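Local coordinates for beta-amyloid-like protein (Caenorhabditis elegans, PDB 3K66) that binds heparin through its E2 domain and, as a worm homologue of the human amyloid precursor protein, probably serves in cell adhesion and neuronal development, at residues D105-Y110 with K131-A136; R111-T116 with K123-Q128. All coordinates share one frame; numbering follows the deposited sequence.

Interaction 1: D105-Y110 with K131-A136; sequences DATHDY and KAYIRA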
loop_
_atom_site.group_PDB
_atom_site.type_symbol
_atom_site.label_atom_id
_atom_site.label_comp_id
_atom_site.label_asym_id
_atom_site.label_seq_id
_atom_site.Cartn_x
_atom_site.Cartn_y
_atom_site.Cartn_z
ATOM N N ASP A 105 12.138 -14.387 9.322
ATOM C CA ASP A 105 12.590 -14.419 10.705
ATOM C C ASP A 105 11.546 -14.985 11.688
ATOM O O ASP A 105 11.891 -15.674 12.644
ATOM C CB ASP A 105 13.050 -13.023 11.142
ATOM C CG ASP A 105 14.133 -12.450 10.230
ATOM O OD1 ASP A 105 14.810 -13.232 9.521
ATOM O OD2 ASP A 105 14.293 -11.212 10.239
ATOM N N ALA A 106 10.266 -14.719 11.462
ATOM C CA ALA A 106 9.257 -15.258 12.374
ATOM C C ALA A 106 9.273 -16.781 12.304
ATOM O O ALA A 106 8.982 -17.482 13.293
ATOM C CB ALA A 106 7.873 -14.737 12.026
ATOM N N THR A 107 9.605 -17.292 11.124
ATOM C CA THR A 107 9.669 -18.728 10.894
ATOM C C THR A 107 10.845 -19.334 11.652
ATOM O O THR A 107 10.689 -20.351 12.334
ATOM C CB THR A 107 9.826 -19.031 9.380
ATOM O OG1 THR A 107 8.659 -18.587 8.677
ATOM C CG2 THR A 107 10.032 -20.516 9.135
ATOM N N HIS A 108 12.021 -18.713 11.525
ATOM C CA HIS A 108 13.232 -19.188 12.205
ATOM C C HIS A 108 12.960 -19.364 13.682
ATOM O O HIS A 108 13.112 -20.451 14.213
ATOM C CB HIS A 108 14.378 -18.188 12.016
ATOM C CG HIS A 108 15.600 -18.503 12.822
ATOM N ND1 HIS A 108 16.579 -19.379 12.391
ATOM C CD2 HIS A 108 15.979 -18.089 14.054
ATOM C CE1 HIS A 108 17.504 -19.490 13.326
ATOM N NE2 HIS A 108 17.167 -18.719 14.344
ATOM N N ASP A 109 12.570 -18.282 14.342
ATOM C CA ASP A 109 12.258 -18.348 15.760
ATOM C C ASP A 109 11.284 -19.513 15.996
ATOM O O ASP A 109 11.375 -20.198 17.016
ATOM C CB ASP A 109 11.616 -17.042 16.253
ATOM C CG ASP A 109 12.550 -15.844 16.156
ATOM O OD1 ASP A 109 13.752 -15.985 16.439
ATOM O OD2 ASP A 109 12.081 -14.743 15.819
ATOM N N TYR A 110 10.365 -19.750 15.053
ATOM C CA TYR A 110 9.385 -20.837 15.207
ATOM C C TYR A 110 9.984 -22.226 15.220
ATOM O O TYR A 110 9.770 -22.994 16.164
ATOM C CB TYR A 110 8.332 -20.818 14.100
ATOM C CG TYR A 110 7.322 -21.966 14.192
ATOM C CD1 TYR A 110 7.023 -22.749 13.084
ATOM C CD2 TYR A 110 6.612 -22.197 15.370
ATOM C CE1 TYR A 110 6.038 -23.724 13.135
ATOM C CE2 TYR A 110 5.619 -23.163 15.444
ATOM C CZ TYR A 110 5.332 -23.919 14.318
ATOM O OH TYR A 110 4.288 -24.826 14.356
ATOM N N LYS A 131 2.427 -17.334 16.841
ATOM C CA LYS A 131 1.588 -16.143 16.758
ATOM C C LYS A 131 2.299 -15.037 16.000
ATOM O O LYS A 131 1.671 -14.243 15.300
ATOM C CB LYS A 131 1.192 -15.649 18.154
ATOM C CG LYS A 131 0.559 -16.739 19.006
ATOM C CD LYS A 131 -0.474 -16.228 20.003
ATOM C CE LYS A 131 0.177 -15.659 21.249
ATOM N NZ LYS A 131 -0.821 -15.399 22.327
ATOM N N ALA A 132 3.620 -14.985 16.123
ATOM C CA ALA A 132 4.384 -13.965 15.415
ATOM C C ALA A 132 4.320 -14.264 13.918
ATOM O O ALA A 132 4.090 -13.377 13.085
ATOM C CB ALA A 132 5.825 -13.961 15.895
ATOM N N TYR A 133 4.520 -15.531 13.584
ATOM C CA TYR A 133 4.480 -15.944 12.189
ATOM C C TYR A 133 3.111 -15.655 11.598
ATOM O O TYR A 133 3.004 -15.216 10.446
ATOM C CB TYR A 133 4.796 -17.434 12.068
ATOM C CG TYR A 133 4.579 -17.951 10.680
ATOM C CD1 TYR A 133 5.401 -17.556 9.622
ATOM C CD2 TYR A 133 3.502 -18.785 10.407
ATOM C CE1 TYR A 133 5.141 -17.979 8.326
ATOM C CE2 TYR A 133 3.223 -19.218 9.125
ATOM C CZ TYR A 133 4.045 -18.811 8.083
ATOM O OH TYR A 133 3.757 -19.233 6.792
ATOM N N ILE A 134 2.068 -15.916 12.382
ATOM C CA ILE A 134 0.700 -15.681 11.948
ATOM C C ILE A 134 0.458 -14.197 11.695
ATOM O O ILE A 134 -0.086 -13.800 10.668
ATOM C CB ILE A 134 -0.299 -16.181 13.021
ATOM C CG1 ILE A 134 -0.391 -17.705 12.939
ATOM C CG2 ILE A 134 -1.683 -15.531 12.829
ATOM C CD1 ILE A 134 -1.315 -18.305 13.951
ATOM N N ARG A 135 0.862 -13.375 12.650
ATOM C CA ARG A 135 0.699 -11.930 12.532
ATOM C C ARG A 135 1.328 -11.521 11.209
ATOM O O ARG A 135 0.722 -10.781 10.435
ATOM C CB ARG A 135 1.417 -11.232 13.700
ATOM C CG ARG A 135 0.505 -10.401 14.593
ATOM C CD ARG A 135 1.223 -9.801 15.796
ATOM N NE ARG A 135 1.453 -10.799 16.824
ATOM C CZ ARG A 135 2.655 -11.213 17.193
ATOM N NH1 ARG A 135 3.725 -10.695 16.600
ATOM N NH2 ARG A 135 2.779 -12.144 18.144
ATOM N N ALA A 136 2.534 -12.034 10.946
ATOM C CA ALA A 136 3.277 -11.712 9.723
ATOM C C ALA A 136 2.507 -11.996 8.445
ATOM O O ALA A 136 2.329 -11.115 7.605
ATOM C CB ALA A 136 4.600 -12.461 9.698
#

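Interaction 2: R111-T116 with K123-Q128; sequences RQALAT and KHSVLQ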
loop_
_atom_site.group_PDB
_atom_site.type_symbol
_atom_site.label_atom_id
_atom_site.label_comp_id
_atom_site.label_asym_id
_atom_site.label_seq_id
_atom_site.Cartn_x
_atom_site.Cartn_y
_atom_site.Cartn_z
ATOM N N ARG A 111 10.700 -22.557 14.151
ATOM C CA ARG A 111 11.318 -23.860 14.034
ATOM C C ARG A 111 12.314 -24.130 15.148
ATOM O O ARG A 111 12.419 -25.248 15.635
ATOM C CB ARG A 111 11.995 -23.983 12.685
ATOM C CG ARG A 111 11.019 -24.123 11.529
ATOM C CD ARG A 111 11.379 -25.336 10.710
ATOM N NE ARG A 111 10.340 -26.360 10.763
ATOM C CZ ARG A 111 10.512 -27.620 10.371
ATOM N NH1 ARG A 111 11.697 -28.021 9.901
ATOM N NH2 ARG A 111 9.494 -28.474 10.421
ATOM N N GLN A 112 13.042 -23.103 15.568
ATOM C CA GLN A 112 14.001 -23.297 16.646
ATOM C C GLN A 112 13.175 -23.632 17.884
ATOM O O GLN A 112 13.485 -24.571 18.625
ATOM C CB GLN A 112 14.844 -22.031 16.873
ATOM C CG GLN A 112 16.346 -22.319 17.083
ATOM C CD GLN A 112 17.214 -21.069 17.191
ATOM O OE1 GLN A 112 18.307 -20.995 16.611
ATOM N NE2 GLN A 112 16.745 -20.095 17.943
ATOM N N ALA A 113 12.110 -22.863 18.087
ATOM C CA ALA A 113 11.228 -23.070 19.225
ATOM C C ALA A 113 10.835 -24.539 19.293
ATOM O O ALA A 113 10.767 -25.131 20.371
ATOM C CB ALA A 113 9.984 -22.203 19.091
ATOM N N LEU A 114 10.566 -25.122 18.132
ATOM C CA LEU A 114 10.173 -26.524 18.061
ATOM C C LEU A 114 11.343 -27.464 18.327
ATOM O O LEU A 114 11.238 -28.380 19.147
ATOM C CB LEU A 114 9.561 -26.849 16.694
ATOM C CG LEU A 114 8.080 -26.527 16.527
ATOM C CD1 LEU A 114 7.686 -26.733 15.081
ATOM C CD2 LEU A 114 7.228 -27.406 17.464
ATOM N N ALA A 115 12.452 -27.250 17.623
ATOM C CA ALA A 115 13.624 -28.090 17.809
ATOM C C ALA A 115 14.005 -28.081 19.285
ATOM O O ALA A 115 14.208 -29.138 19.877
ATOM C CB ALA A 115 14.779 -27.599 16.944
ATOM N N THR A 116 14.087 -26.894 19.882
ATOM C CA THR A 116 14.432 -26.782 21.297
ATOM C C THR A 116 13.434 -27.510 22.172
ATOM O O THR A 116 13.736 -27.889 23.295
ATOM C CB THR A 116 14.487 -25.323 21.755
ATOM O OG1 THR A 116 15.646 -24.693 21.199
ATOM C CG2 THR A 116 14.534 -25.239 23.273
ATOM N N LYS A 123 7.466 -25.049 25.411
ATOM C CA LYS A 123 6.040 -24.750 25.460
ATOM C C LYS A 123 5.646 -23.356 24.977
ATOM O O LYS A 123 5.328 -23.165 23.805
ATOM C CB LYS A 123 5.573 -24.945 26.904
ATOM C CG LYS A 123 6.668 -24.527 27.909
ATOM C CD LYS A 123 6.121 -24.198 29.280
ATOM C CE LYS A 123 5.544 -25.418 29.955
ATOM N NZ LYS A 123 6.608 -26.393 30.319
ATOM N N HIS A 124 5.662 -22.399 25.904
ATOM C CA HIS A 124 5.300 -21.009 25.653
ATOM C C HIS A 124 5.996 -20.379 24.458
ATOM O O HIS A 124 5.355 -19.761 23.613
ATOM C CB HIS A 124 5.571 -20.177 26.916
ATOM C CG HIS A 124 5.663 -18.705 26.674
ATOM N ND1 HIS A 124 6.757 -18.120 26.063
ATOM C CD2 HIS A 124 4.817 -17.687 26.967
ATOM C CE1 HIS A 124 6.578 -16.816 25.997
ATOM N NE2 HIS A 124 5.409 -16.524 26.538
ATOM N N SER A 125 7.311 -20.530 24.385
ATOM C CA SER A 125 8.059 -19.943 23.283
ATOM C C SER A 125 7.546 -20.402 21.921
ATOM O O SER A 125 7.470 -19.609 20.980
ATOM C CB SER A 125 9.549 -20.264 23.420
ATOM O OG SER A 125 10.296 -19.605 22.420
ATOM N N VAL A 126 7.190 -21.677 21.812
ATOM C CA VAL A 126 6.688 -22.191 20.539
ATOM C C VAL A 126 5.505 -21.351 20.075
ATOM O O VAL A 126 5.487 -20.867 18.934
ATOM C CB VAL A 126 6.317 -23.704 20.648
ATOM C CG1 VAL A 126 5.259 -24.089 19.619
ATOM C CG2 VAL A 126 7.567 -24.547 20.406
ATOM N N LEU A 127 4.539 -21.174 20.975
ATOM C CA LEU A 127 3.333 -20.396 20.714
ATOM C C LEU A 127 3.607 -18.938 20.335
ATOM O O LEU A 127 3.159 -18.465 19.293
ATOM C CB LEU A 127 2.425 -20.448 21.943
ATOM C CG LEU A 127 1.138 -19.619 21.968
ATOM C CD1 LEU A 127 0.337 -19.825 20.700
ATOM C CD2 LEU A 127 0.310 -20.042 23.162
ATOM N N GLN A 128 4.348 -18.224 21.179
ATOM C CA GLN A 128 4.674 -16.821 20.913
ATOM C C GLN A 128 5.356 -16.721 19.569
ATOM O O GLN A 128 5.263 -15.706 18.875
ATOM C CB GLN A 128 5.606 -16.265 21.992
ATOM C CG GLN A 128 4.948 -15.260 22.755
#

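Interaction 1: D105-Y110 with K131-A136
Tyr133 carries CG anti to its backbone N (chi1 172°), and Thr107 sets OG1 beside its own N and opposite the carbonyl carbon (chi1 -64°); with these torsions the two side chains run next to each other in the same direction. Thr107 OG1 lies 3.5 Å from Tyr133 CD1, oblique to the ring and in van der Waals contact, while its hydrogen bond goes back along its own helix to Lys103 O. Ala106 is the centre of the contact. Its CB points at the opposing backbone and lies 3.6 Å from Tyr133 CA. The same methyl stands at the edge of the tyrosine ring, near its plane, 4.1 Å from Tyr133 CB. With so small a residue in this position the backbones pack closely: the axes of the two segments are 8.4 Å apart at closest approach and run antiparallel at 162°. No hydrogen bond crosses between the segments; the contact is van der Waals packing, mostly apolar. The pair belongs to the antiparallel helical bundle of the E2 domain: 105-110 lies on helix 55-119 and 131-136 on helix 123-154. Tyr133 extends on to Arg176 and Thr180 of helix 163-182, and Ile134 turns away to Tyr201 and Trp202 of helix 195-209.

Interaction 2: R111-T116 with K123-Q128
Ala113 meets Val126 where the backbones of the two segments come nearest, and it is the first residue of 111-116 to reach across. Its CB points at the partner helix and lies 3.6 Å from both CA and CG2 of Val126, so the methyl sits against the opposing backbone as well as the valine branch. Val126 holds CG1 anti to its N (chi1 154°), which leaves CG2 as the branch that meets Ala113. The same alanine CB also lies near Ser125, 4.2 Å from its OG. The carbonyl end of Ala113 is engaged too: its O lies 3.3 Å from the Val126 CG2 methyl, in van der Waals contact, and it accepts a hydrogen bond from Asn122 ND2 in the short connection between the helices.

Leu114 follows. Although its CB is directed neither at the partner nor away from it, a chi1 of -84° swings the chain round so that the CD2 branch comes within 4.1 Å of Val126 CG2, the two side chains meeting at a slant. Val126 CG2 is thus shared, covering the backbone of Ala113 and touching the tip of Leu114. At the end of the segment the hydroxyl of Thr116 turns back to its own helix: OG1 makes a weak hydrogen bond of 3.4 Å to Gln112 O, one turn back.

The axes of the two segments approach to 8.4 Å and run antiparallel at 160°, as in a helical hairpin; the short connection from helix 55-119 to helix 123-154 places the contact beside its turn, and Thr116 packs on Asn122 within it. No hydrogen bond links the two segments directly. Helix 188-191 packs against the same junction, with Leu190 reaching both Leu114 and Val126, while Phe187 in the adjoining loop adds to the cover over Leu114.

In the fold
Both interactions join helix 55-119 to helix 123-154 and form successive steps of one antiparallel hairpin, interaction 2 next to the turn and interaction 1 further along the helices. Their centres are 10 Å apart, and Tyr110 CD2 packs against Val126 O at 4.0 Å to connect them. Each is built around an alanine that lets the helices approach closely. Interaction 2 is buried and covered by helix 188-191; its side-chain packing is mainly aliphatic, with a carbonyl oxygen and a serine at the margin. Interaction 1 is only partly buried and brings in an aromatic ring and a threonine hydroxyl; Tyr133 leads on to helix 163-182, and residues of 131-136 that take no part in the contact meet helix 195-209.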